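Local atomic coordinates of mitochondrial association factor 1 (Toxoplasma gondii, PDB entry 6BXS), a protein that is encoded at a locus required for direct manipulation of host mitochondria and has a macro domain, a fold associated with ADP-ribose binding. Residues I79-T84 and S117-R122; E65-I70 and T84-E89; R103-L108 and A128-T133; L168-P173 and K187-G192. All blocks are in the same frame, centred on the assembly; numbering follows the deposited sequence.

Contact 1: I79-T84 and S117-R122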
loop_
_atom_site.group_PDB
_atom_site.type_symbol
_atom_site.label_atom_id
_atom_site.label_comp_id
_atom_site.label_asym_id
_atom_site.label_seq_id
_atom_site.Cartn_x
_atom_site.Cartn_y
_atom_site.Cartn_z
ATOM N N ILE A 79 -23.764 3.602 10.597
ATOM C CA ILE A 79 -22.845 3.831 11.706
ATOM C C ILE A 79 -22.466 5.306 11.744
ATOM O O ILE A 79 -22.190 5.896 10.701
ATOM C CB ILE A 79 -21.573 2.974 11.577
ATOM C CG1 ILE A 79 -21.915 1.496 11.732
ATOM C CG2 ILE A 79 -20.540 3.364 12.634
ATOM C CD1 ILE A 79 -20.842 0.576 11.232
ATOM N N PRO A 80 -22.446 5.913 12.944
ATOM C CA PRO A 80 -22.030 7.317 12.987
ATOM C C PRO A 80 -20.511 7.447 12.882
ATOM O O PRO A 80 -19.808 7.402 13.892
ATOM C CB PRO A 80 -22.551 7.804 14.353
ATOM C CG PRO A 80 -23.069 6.575 15.077
ATOM C CD PRO A 80 -22.650 5.373 14.298
ATOM N N LEU A 81 -20.018 7.584 11.653
ATOM C CA LEU A 81 -18.592 7.757 11.402
ATOM C C LEU A 81 -18.360 9.013 10.574
ATOM O O LEU A 81 -18.873 9.136 9.461
ATOM C CB LEU A 81 -18.013 6.534 10.682
ATOM C CG LEU A 81 -16.500 6.557 10.444
ATOM C CD1 LEU A 81 -15.740 6.485 11.762
ATOM C CD2 LEU A 81 -16.079 5.422 9.525
ATOM N N THR A 82 -17.590 9.944 11.127
ATOM C CA THR A 82 -17.273 11.190 10.442
ATOM C C THR A 82 -15.819 11.183 9.990
ATOM O O THR A 82 -15.041 10.313 10.384
ATOM C CB THR A 82 -17.521 12.413 11.345
ATOM O OG1 THR A 82 -16.581 12.414 12.426
ATOM C CG2 THR A 82 -18.937 12.391 11.905
ATOM N N ALA A 83 -15.460 12.158 9.162
ATOM C CA ALA A 83 -14.096 12.283 8.665
ATOM C C ALA A 83 -13.097 12.446 9.807
ATOM O O ALA A 83 -12.015 11.857 9.781
ATOM C CB ALA A 83 -13.994 13.460 7.707
ATOM N N THR A 84 -13.462 13.243 10.806
ATOM C CA THR A 84 -12.571 13.514 11.929
ATOM C C THR A 84 -12.387 12.285 12.815
ATOM O O THR A 84 -11.302 12.057 13.346
ATOM C CB THR A 84 -13.093 14.679 12.791
ATOM O OG1 THR A 84 -14.422 14.389 13.242
ATOM C CG2 THR A 84 -13.100 15.972 11.991
ATOM N N SER A 117 -12.718 -0.298 18.291
ATOM C CA SER A 117 -12.981 0.424 17.047
ATOM C C SER A 117 -14.249 -0.067 16.358
ATOM O O SER A 117 -14.648 -1.219 16.526
ATOM C CB SER A 117 -11.796 0.289 16.088
ATOM O OG SER A 117 -12.034 1.005 14.886
ATOM N N ARG A 118 -14.872 0.819 15.584
ATOM C CA ARG A 118 -16.025 0.458 14.764
ATOM C C ARG A 118 -15.601 0.262 13.311
ATOM O O ARG A 118 -16.395 -0.177 12.477
ATOM C CB ARG A 118 -17.114 1.534 14.843
ATOM C CG ARG A 118 -17.347 2.114 16.231
ATOM C CD ARG A 118 -18.832 2.296 16.510
ATOM N NE ARG A 118 -19.086 3.238 17.601
ATOM C CZ ARG A 118 -19.477 4.503 17.446
ATOM N NH1 ARG A 118 -19.675 5.015 16.236
ATOM N NH2 ARG A 118 -19.675 5.264 18.512
ATOM N N VAL A 119 -14.346 0.593 13.018
ATOM C CA VAL A 119 -13.826 0.556 11.655
ATOM C C VAL A 119 -12.909 -0.644 11.440
ATOM O O VAL A 119 -13.072 -1.396 10.479
ATOM C CB VAL A 119 -13.051 1.849 11.325
ATOM C CG1 VAL A 119 -12.394 1.757 9.953
ATOM C CG2 VAL A 119 -13.980 3.058 11.394
ATOM N N PHE A 120 -11.942 -0.808 12.339
ATOM C CA PHE A 120 -10.915 -1.834 12.196
ATOM C C PHE A 120 -11.159 -3.020 13.120
ATOM O O PHE A 120 -11.337 -2.849 14.324
ATOM C CB PHE A 120 -9.537 -1.234 12.475
ATOM C CG PHE A 120 -9.233 -0.015 11.653
ATOM C CD1 PHE A 120 -8.915 -0.134 10.312
ATOM C CD2 PHE A 120 -9.264 1.249 12.221
ATOM C CE1 PHE A 120 -8.636 0.983 9.550
ATOM C CE2 PHE A 120 -8.985 2.369 11.464
ATOM C CZ PHE A 120 -8.670 2.236 10.127
ATOM N N ALA A 121 -11.161 -4.219 12.545
ATOM C CA ALA A 121 -11.313 -5.453 13.313
ATOM C C ALA A 121 -9.992 -5.858 13.957
ATOM O O ALA A 121 -9.952 -6.288 15.110
ATOM C CB ALA A 121 -11.824 -6.570 12.421
ATOM N N ARG A 122 -8.915 -5.736 13.189
ATOM C CA ARG A 122 -7.580 -6.043 13.682
ATOM C C ARG A 122 -6.557 -5.264 12.869
ATOM O O ARG A 122 -6.760 -5.027 11.678
ATOM C CB ARG A 122 -7.306 -7.542 13.607
ATOM C CG ARG A 122 -6.189 -8.003 14.525
ATOM C CD ARG A 122 -6.412 -9.424 14.987
ATOM N NE ARG A 122 -5.511 -9.787 16.082
ATOM C CZ ARG A 122 -5.876 -9.992 17.348
ATOM N NH1 ARG A 122 -7.145 -9.890 17.725
ATOM N NH2 ARG A 122 -4.956 -10.316 18.246
#
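A CG beside the backbone N (chi1 -41°) and a kink at chi2 (-139°) carry the Arg118 guanidinium out to Pro80, while Leu81, with CG trans to its own N, extends both methyls toward Val119. In this macro-domain fold the segment leading into helix 83-103 meets an ST turn, which runs on into strand 120-126. Val119 N closes the ST turn on Ser117 OG at 3.0 Å, and Phe120 N, at 3.1 Å, extends it to an ST motif. The polar half is slight: Arg118 NH1 reaches Pro80 O at 3.3 Å, in the guanidinium plane and at its edge, but the N-H is bent to 125° and the bond is weak. The same NH1 lies 3.6 Å from Pro80 CD, with the proline ring and the arginine crossing at about a right angle. Ile79 CG2 lies alongside, 4.1 Å from Arg118 NH1, the two side chains running opposite ways. Deeper in, Val119 CG2 sits against both Leu81 methyls, CD2 at 3.7 Å and CD1 at 3.9 Å. Ile70 of helix 61-76 touches both residues. The other methyl, Val119 CG1, rests 3.6 Å above the Phe120 ring, over its centre.

Contact 2: E65-I70 and T84-E89. With SO4 (sulfate ion), chain E.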
loop_
_atom_site.group_PDB
_atom_site.type_symbol
_atom_site.label_atom_id
_atom_site.label_comp_id
_atom_site.label_asym_id
_atom_site.label_seq_id
_atom_site.Cartn_x
_atom_site.Cartn_y
_atom_site.Cartn_z
ATOM N N GLU A 65 -9.669 9.118 -1.007
ATOM C CA GLU A 65 -10.594 8.181 -1.637
ATOM C C GLU A 65 -10.843 6.985 -0.725
ATOM O O GLU A 65 -11.961 6.473 -0.652
ATOM C CB GLU A 65 -10.058 7.708 -2.991
ATOM C CG GLU A 65 -9.951 8.806 -4.037
ATOM C CD GLU A 65 -11.298 9.405 -4.400
ATOM O OE1 GLU A 65 -12.312 8.676 -4.348
ATOM O OE2 GLU A 65 -11.342 10.609 -4.733
ATOM N N PHE A 66 -9.795 6.541 -0.037
ATOM C CA PHE A 66 -9.917 5.458 0.935
ATOM C C PHE A 66 -10.869 5.856 2.059
ATOM O O PHE A 66 -11.751 5.089 2.444
ATOM C CB PHE A 66 -8.546 5.094 1.519
ATOM C CG PHE A 66 -8.061 3.726 1.130
ATOM C CD1 PHE A 66 -8.633 2.591 1.680
ATOM C CD2 PHE A 66 -7.021 3.575 0.229
ATOM C CE1 PHE A 66 -8.185 1.331 1.329
ATOM C CE2 PHE A 66 -6.567 2.318 -0.122
ATOM C CZ PHE A 66 -7.149 1.195 0.428
ATOM N N ALA A 67 -10.680 7.061 2.584
ATOM C CA ALA A 67 -11.527 7.567 3.660
ATOM C C ALA A 67 -12.978 7.700 3.208
ATOM O O ALA A 67 -13.894 7.271 3.910
ATOM C CB ALA A 67 -11.003 8.900 4.149
ATOM N N ASP A 68 -13.181 8.294 2.037
ATOM C CA ASP A 68 -14.519 8.458 1.477
ATOM C C ASP A 68 -15.221 7.115 1.316
ATOM O O ASP A 68 -16.408 6.987 1.613
ATOM C CB ASP A 68 -14.449 9.174 0.126
ATOM C CG ASP A 68 -13.978 10.611 0.252
ATOM O OD1 ASP A 68 -14.050 11.166 1.369
ATOM O OD2 ASP A 68 -13.539 11.188 -0.765
ATOM N N THR A 69 -14.478 6.117 0.847
ATOM C CA THR A 69 -15.022 4.780 0.638
ATOM C C THR A 69 -15.417 4.125 1.959
ATOM O O THR A 69 -16.483 3.517 2.067
ATOM C CB THR A 69 -14.006 3.875 -0.086
ATOM O OG1 THR A 69 -13.666 4.454 -1.351
ATOM C CG2 THR A 69 -14.582 2.484 -0.313
ATOM N N ILE A 70 -14.547 4.239 2.955
ATOM C CA ILE A 70 -14.811 3.686 4.279
ATOM C C ILE A 70 -15.999 4.383 4.936
ATOM O O ILE A 70 -16.857 3.736 5.537
ATOM C CB ILE A 70 -13.570 3.811 5.190
ATOM C CG1 ILE A 70 -12.481 2.841 4.722
ATOM C CG2 ILE A 70 -13.936 3.538 6.651
ATOM C CD1 ILE A 70 -11.162 2.970 5.463
ATOM N N THR A 84 -13.462 13.243 10.806
ATOM C CA THR A 84 -12.571 13.514 11.929
ATOM C C THR A 84 -12.387 12.285 12.815
ATOM O O THR A 84 -11.302 12.057 13.346
ATOM C CB THR A 84 -13.093 14.679 12.791
ATOM O OG1 THR A 84 -14.422 14.389 13.242
ATOM C CG2 THR A 84 -13.100 15.972 11.991
ATOM N N GLU A 85 -13.448 11.500 12.977
ATOM C CA GLU A 85 -13.367 10.257 13.739
ATOM C C GLU A 85 -12.350 9.310 13.115
ATOM O O GLU A 85 -11.429 8.836 13.783
ATOM C CB GLU A 85 -14.731 9.567 13.807
ATOM C CG GLU A 85 -15.739 10.226 14.732
ATOM C CD GLU A 85 -17.057 9.475 14.775
ATOM O OE1 GLU A 85 -17.034 8.241 14.973
ATOM O OE2 GLU A 85 -18.117 10.116 14.606
ATOM N N LEU A 86 -12.534 9.044 11.828
ATOM C CA LEU A 86 -11.678 8.122 11.092
ATOM C C LEU A 86 -10.237 8.614 11.048
ATOM O O LEU A 86 -9.303 7.829 11.216
ATOM C CB LEU A 86 -12.214 7.931 9.670
ATOM C CG LEU A 86 -11.352 7.108 8.711
ATOM C CD1 LEU A 86 -11.024 5.744 9.292
ATOM C CD2 LEU A 86 -12.065 6.961 7.376
ATOM N N SER A 87 -10.065 9.912 10.816
ATOM C CA SER A 87 -8.739 10.513 10.766
ATOM C C SER A 87 -7.999 10.324 12.080
ATOM O O SER A 87 -6.858 9.871 12.099
ATOM C CB SER A 87 -8.834 12.005 10.437
ATOM O OG SER A 87 -8.938 12.217 9.042
ATOM N N ALA A 88 -8.658 10.669 13.180
ATOM C CA ALA A 88 -8.036 10.595 14.495
ATOM C C ALA A 88 -7.791 9.152 14.925
ATOM O O ALA A 88 -6.723 8.828 15.445
ATOM C CB ALA A 88 -8.897 11.311 15.524
ATOM N N GLU A 89 -8.774 8.284 14.710
ATOM C CA GLU A 89 -8.664 6.905 15.175
ATOM C C GLU A 89 -7.584 6.144 14.410
ATOM O O GLU A 89 -6.742 5.477 15.012
ATOM C CB GLU A 89 -9.998 6.175 15.040
ATOM C CG GLU A 89 -10.104 4.967 15.961
ATOM C CD GLU A 89 -11.206 4.003 15.569
ATOM O OE1 GLU A 89 -11.563 3.943 14.374
ATOM O OE2 GLU A 89 -11.716 3.299 16.465
HETATM S S SO4 E . -14.174 2.279 -4.840
HETATM O O1 SO4 E . -14.724 2.810 -3.595
HETATM O O2 SO4 E . -13.011 3.071 -5.231
HETATM O O3 SO4 E . -15.183 2.347 -5.895
HETATM O O4 SO4 E . -13.778 0.888 -4.640
#
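Between 65-70 and 84-89, Leu86 alone supplies the second segment's side, and one methyl, CD2, does the touching. Its CG stands trans to the backbone N (chi1 174°), which stretches the side chain across from helix 83-103. The methyl comes down on the backbone of the other helix: CD2 is 3.8 Å from Ala67 CA and 3.9 Å from Ala67 CB. The small alanine thus lets the leucine tip approach the main chain itself. Beside it Ile70 crosses Leu86 at about a right angle and offers its own branch methyl, with Ile70 CG2 at 4.0 Å from Leu86 CD2. All three side chains are buried, and what they share across the contact is purely apolar.

Other faces of helix 61-76 do other work. Phe66 turns away from Leu86 and packs on strands 45-50 and 166-170, where Met167 also receives Ile70. On Thr69 the hydroxyl OG1 lies 2.7 Å from Glu65 O and 3.0 Å from O1 of a sulfate ion. The sulfate, probably from the crystallisation liquor, is held as well by Arg29, His159 and the backbone N atoms of Leu36 and Tyr37. Helices 61-76 and 83-103 both pack against the mixed sheet and meet each other through this leucine, the helix-on-helix packing that flanks the sheet of a macro domain.

Contact 3: R103-L108 and A128-T133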
loop_
_atom_site.group_PDB
_atom_site.type_symbol
_atom_site.label_atom_id
_atom_site.label_comp_id
_atom_site.label_asym_id
_atom_site.label_seq_id
_atom_site.Cartn_x
_atom_site.Cartn_y
_atom_site.Cartn_z
ATOM N N ARG A 103 10.444 -1.258 17.391
ATOM C CA ARG A 103 11.139 -2.032 18.420
ATOM C C ARG A 103 11.705 -3.323 17.844
ATOM O O ARG A 103 12.753 -3.803 18.279
ATOM C CB ARG A 103 10.201 -2.379 19.579
ATOM C CG ARG A 103 9.772 -1.222 20.457
ATOM C CD ARG A 103 8.643 -1.683 21.365
ATOM N NE ARG A 103 8.607 -0.979 22.646
ATOM C CZ ARG A 103 7.851 0.086 22.910
ATOM N NH1 ARG A 103 7.896 0.638 24.115
ATOM N NH2 ARG A 103 7.054 0.604 21.983
ATOM N N GLN A 104 10.994 -3.883 16.868
ATOM C CA GLN A 104 11.334 -5.176 16.288
ATOM C C GLN A 104 11.232 -5.133 14.769
ATOM O O GLN A 104 10.257 -5.620 14.199
ATOM C CB GLN A 104 10.409 -6.264 16.835
ATOM C CG GLN A 104 10.577 -6.560 18.314
ATOM C CD GLN A 104 9.485 -7.471 18.839
ATOM O OE1 GLN A 104 8.380 -7.021 19.151
ATOM N NE2 GLN A 104 9.784 -8.763 18.929
ATOM N N PRO A 105 12.235 -4.540 14.106
ATOM C CA PRO A 105 12.212 -4.447 12.643
ATOM C C PRO A 105 12.166 -5.819 11.975
ATOM O O PRO A 105 12.857 -6.738 12.412
ATOM C CB PRO A 105 13.520 -3.721 12.313
ATOM C CG PRO A 105 13.906 -3.022 13.573
ATOM C CD PRO A 105 13.425 -3.893 14.683
ATOM N N GLY A 106 11.349 -5.950 10.935
ATOM C CA GLY A 106 11.240 -7.195 10.200
ATOM C C GLY A 106 10.255 -8.175 10.812
ATOM O O GLY A 106 10.138 -9.311 10.348
ATOM N N THR A 107 9.549 -7.737 11.851
ATOM C CA THR A 107 8.543 -8.568 12.507
ATOM C C THR A 107 7.169 -7.917 12.402
ATOM O O THR A 107 7.046 -6.693 12.447
ATOM C CB THR A 107 8.872 -8.801 13.995
ATOM O OG1 THR A 107 8.634 -7.598 14.734
ATOM C CG2 THR A 107 10.322 -9.229 14.171
ATOM N N LEU A 108 6.139 -8.743 12.260
ATOM C CA LEU A 108 4.769 -8.254 12.185
ATOM C C LEU A 108 4.194 -8.076 13.587
ATOM O O LEU A 108 4.011 -9.049 14.318
ATOM C CB LEU A 108 3.901 -9.218 11.374
ATOM C CG LEU A 108 2.513 -8.713 10.969
ATOM C CD1 LEU A 108 2.622 -7.612 9.927
ATOM C CD2 LEU A 108 1.657 -9.859 10.450
ATOM N N ALA A 128 10.669 -2.847 7.435
ATOM C CA ALA A 128 11.882 -3.535 7.023
ATOM C C ALA A 128 13.092 -2.851 7.648
ATOM O O ALA A 128 14.067 -3.504 8.026
ATOM C CB ALA A 128 11.995 -3.552 5.508
ATOM N N ILE A 129 13.010 -1.528 7.754
ATOM C CA ILE A 129 14.078 -0.721 8.332
ATOM C C ILE A 129 13.478 0.341 9.246
ATOM O O ILE A 129 12.472 0.958 8.907
ATOM C CB ILE A 129 14.930 -0.037 7.238
ATOM C CG1 ILE A 129 15.475 -1.080 6.258
ATOM C CG2 ILE A 129 16.072 0.763 7.867
ATOM C CD1 ILE A 129 16.220 -0.492 5.077
ATOM N N VAL A 130 14.090 0.543 10.408
ATOM C CA VAL A 130 13.666 1.618 11.301
ATOM C C VAL A 130 13.778 2.947 10.560
ATOM O O VAL A 130 14.862 3.298 10.097
ATOM C CB VAL A 130 14.515 1.677 12.584
ATOM C CG1 VAL A 130 14.081 2.852 13.462
ATOM C CG2 VAL A 130 14.408 0.373 13.359
ATOM N N PRO A 131 12.660 3.686 10.432
ATOM C CA PRO A 131 12.731 4.993 9.765
ATOM C C PRO A 131 13.748 5.932 10.406
ATOM O O PRO A 131 13.989 5.841 11.607
ATOM C CB PRO A 131 11.313 5.548 9.926
ATOM C CG PRO A 131 10.451 4.351 10.075
ATOM C CD PRO A 131 11.278 3.339 10.808
ATOM N N ASN A 132 14.338 6.806 9.598
ATOM C CA ASN A 132 15.261 7.825 10.084
ATOM C C ASN A 132 16.546 7.254 10.688
ATOM O O ASN A 132 17.097 7.827 11.628
ATOM C CB ASN A 132 14.564 8.709 11.122
ATOM C CG ASN A 132 15.289 10.025 11.351
ATOM O OD1 ASN A 132 15.838 10.620 10.422
ATOM N ND2 ASN A 132 15.307 10.476 12.598
ATOM N N THR A 133 17.017 6.126 10.159
ATOM C CA THR A 133 18.296 5.557 10.583
ATOM C C THR A 133 19.266 5.478 9.410
ATOM O O THR A 133 20.413 5.918 9.500
ATOM C CB THR A 133 18.126 4.147 11.186
ATOM O OG1 THR A 133 17.550 3.266 10.212
ATOM C CG2 THR A 133 17.237 4.195 12.426
#
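Pro105 and Val130 make the main apolar touch here, with ring carbon Pro105 CG only 3.4 Å from Val130 CG2, tighter than ordinary van der Waals contact. The two side chains meet at a slant. With CG1 trans to the backbone N (chi1 178°), the valine keeps CG2 on the N side, and this is the branch that meets the proline. Around this pair the packing is thinner: Pro105 CB stands 4.3 Å from Ala128 O, and the Ala128 methyl turns away from the proline loop.

Hydrogen bonds shape each loop separately. Residues Gln104 to Thr107 form a type II beta turn, with Gly106 at the third position in the positive-phi conformation that favours glycine. Gln104 O is gripped twice by the same residue, by Thr107 N at 3.2 Å and by Thr107 OG1 at 2.6 Å, the hydroxyl standing 21° off the carbonyl plane. In the partner loop Thr133 OG1 gives its proton to Val130 O at 2.7 Å, this time in the carbonyl plane, and so braces the carbonyl of the very valine that touches Pro105. A backbone hydrogen bond between Gly106 and Val127 supplements the side-chain contact.

This surface meeting joins the loop between helix 83-103 and strand 109-111 to the loop between strand 120-126 and helix 137-140. Helix 179-202 lies beneath both: Leu191 takes Ala128, Ala188 takes Ile129, and Glu199 and Tyr200 receive Leu108, which also packs on Phe124 and Tyr126 of strand 120-126.

Contact 4: L168-P173 and K187-G192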
loop_
_atom_site.group_PDB
_atom_site.type_symbol
_atom_site.label_atom_id
_atom_site.label_comp_id
_atom_site.label_asym_id
_atom_site.label_seq_id
_atom_site.Cartn_x
_atom_site.Cartn_y
_atom_site.Cartn_z
ATOM N N LEU A 168 -4.070 -2.072 3.111
ATOM C CA LEU A 168 -2.754 -1.700 3.599
ATOM C C LEU A 168 -2.597 -0.187 3.534
ATOM O O LEU A 168 -3.330 0.499 2.822
ATOM C CB LEU A 168 -1.651 -2.391 2.796
ATOM C CG LEU A 168 -1.402 -3.869 3.117
ATOM C CD1 LEU A 168 -1.852 -4.740 1.963
ATOM C CD2 LEU A 168 0.063 -4.124 3.442
ATOM N N TYR A 169 -1.630 0.312 4.293
ATOM C CA TYR A 169 -1.346 1.737 4.398
ATOM C C TYR A 169 0.166 1.865 4.502
ATOM O O TYR A 169 0.785 1.228 5.354
ATOM C CB TYR A 169 -2.058 2.345 5.615
ATOM C CG TYR A 169 -1.894 3.844 5.812
ATOM C CD1 TYR A 169 -0.685 4.388 6.233
ATOM C CD2 TYR A 169 -2.965 4.710 5.621
ATOM C CE1 TYR A 169 -0.542 5.751 6.433
ATOM C CE2 TYR A 169 -2.831 6.077 5.820
ATOM C CZ TYR A 169 -1.618 6.590 6.226
ATOM O OH TYR A 169 -1.477 7.946 6.426
ATOM N N THR A 170 0.760 2.658 3.616
ATOM C CA THR A 170 2.211 2.801 3.583
ATOM C C THR A 170 2.613 4.245 3.301
ATOM O O THR A 170 1.859 5.008 2.692
ATOM C CB THR A 170 2.853 1.864 2.524
ATOM O OG1 THR A 170 4.259 1.755 2.770
ATOM C CG2 THR A 170 2.615 2.370 1.102
ATOM N N VAL A 171 3.811 4.605 3.753
ATOM C CA VAL A 171 4.312 5.971 3.649
ATOM C C VAL A 171 5.525 6.021 2.730
ATOM O O VAL A 171 6.583 5.477 3.047
ATOM C CB VAL A 171 4.695 6.533 5.033
ATOM C CG1 VAL A 171 5.235 7.954 4.915
ATOM C CG2 VAL A 171 3.496 6.500 5.970
ATOM N N ALA A 172 5.363 6.693 1.595
ATOM C CA ALA A 172 6.401 6.763 0.575
ATOM C C ALA A 172 7.348 7.931 0.831
ATOM O O ALA A 172 6.955 8.927 1.439
ATOM C CB ALA A 172 5.770 6.888 -0.800
ATOM N N PRO A 173 8.600 7.821 0.358
ATOM C CA PRO A 173 9.567 8.910 0.531
ATOM C C PRO A 173 9.229 10.129 -0.319
ATOM O O PRO A 173 8.737 9.979 -1.437
ATOM C CB PRO A 173 10.887 8.281 0.081
ATOM C CG PRO A 173 10.490 7.215 -0.869
ATOM C CD PRO A 173 9.185 6.676 -0.363
ATOM N N LYS A 187 12.841 1.199 -1.668
ATOM C CA LYS A 187 13.024 -0.245 -1.566
ATOM C C LYS A 187 12.573 -0.752 -0.201
ATOM O O LYS A 187 11.921 -1.790 -0.099
ATOM C CB LYS A 187 14.486 -0.621 -1.803
ATOM C CG LYS A 187 14.980 -0.326 -3.206
ATOM C CD LYS A 187 16.493 -0.418 -3.279
ATOM C CE LYS A 187 17.012 -0.021 -4.648
ATOM N NZ LYS A 187 18.427 0.426 -4.614
ATOM N N ALA A 188 12.938 -0.012 0.842
ATOM C CA ALA A 188 12.526 -0.328 2.207
ATOM C C ALA A 188 11.007 -0.348 2.322
ATOM O O ALA A 188 10.436 -1.183 3.023
ATOM C CB ALA A 188 13.113 0.684 3.178
ATOM N N THR A 189 10.360 0.582 1.627
ATOM C CA THR A 189 8.906 0.680 1.642
ATOM C C THR A 189 8.264 -0.532 0.961
ATOM O O THR A 189 7.304 -1.108 1.475
ATOM C CB THR A 189 8.427 1.969 0.946
ATOM O OG1 THR A 189 8.986 3.109 1.611
ATOM C CG2 THR A 189 6.908 2.073 0.974
ATOM N N MET A 190 8.791 -0.914 -0.199
ATOM C CA MET A 190 8.253 -2.058 -0.929
ATOM C C MET A 190 8.479 -3.350 -0.152
ATOM O O MET A 190 7.631 -4.241 -0.167
ATOM C CB MET A 190 8.883 -2.162 -2.318
ATOM C CG MET A 190 8.155 -3.124 -3.253
ATOM S SD MET A 190 6.430 -2.667 -3.539
ATOM C CE MET A 190 6.627 -1.105 -4.392
ATOM N N LEU A 191 9.620 -3.451 0.523
ATOM C CA LEU A 191 9.887 -4.584 1.402
ATOM C C LEU A 191 8.867 -4.640 2.537
ATOM O O LEU A 191 8.469 -5.719 2.975
ATOM C CB LEU A 191 11.302 -4.505 1.982
ATOM C CG LEU A 191 12.477 -4.892 1.079
ATOM C CD1 LEU A 191 13.786 -4.726 1.835
ATOM C CD2 LEU A 191 12.342 -6.319 0.569
ATOM N N GLY A 192 8.450 -3.472 3.014
ATOM C CA GLY A 192 7.454 -3.390 4.066
ATOM C C GLY A 192 6.109 -3.934 3.623
ATOM O O GLY A 192 5.447 -4.665 4.360
#
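Thr170 and Thr189 form the tight end of this contact, where strand 166-170 meets helix 179-202 inside the macro domain. The helix belongs to a beta-alpha-beta crossover that leads from this strand to the parallel strand 213-216, with strand 45-50 lying between them in the sheet. The threonine side chains cross obliquely, methyl against hydroxyl: Thr189 CG2 comes to 3.2 Å from Thr170 OG1. Having CG2 trans to the helix backbone N (chi1 -59° for OG1) points that methyl at the strand. The same methyl is 4.0 Å from Val171 O.

Toward Pro173 the fit slackens. Thr189 OG1 is 3.7 Å from Val171 O and 4.1 Å from Pro173 CD, both mere proximity, because the hydroxyl is hydrogen-bonded within its own helix to Ala185 O. Pro173 also packs on Tyr182, Ala185 and Tyr186, one to two turns earlier in that helix. Even this slacker end is buried, so the contrast is one of packing distance and does not reflect exposure to water. Met190, about a quarter turn round the helix, packs on Asn237, Ala240 and Ala244 of helix 230-248, so helix 179-202 touches that helix as well as the strand. On the strand side the polar atom under the methyl is not idle: Thr170 OG1 makes weak hydrogen bonds to Ala146 O and Thr147 OG1.

How the contacts relate
Contacts 2 and 4 are buried, contact 1 is partly so, and contact 3 lies at the surface. Contacts 1 and 2 are neighbours, with centres 8 Å apart; they share Thr84 and helix 83-103, and are joined by the Glu89 carboxylate on the Ser117 hydroxyl and by Leu81 on Ile70. Contacts 3 and 4 touch through helix 179-202. Chemistry differs with place rather than simply with depth: helix-on-helix packing in contact 2 is wholly apolar, contact 4 sets threonines against each other, contact 1 adds an exposed arginine with a weak bond, and contact 3 relies on loops braced by their own hydrogen bonds.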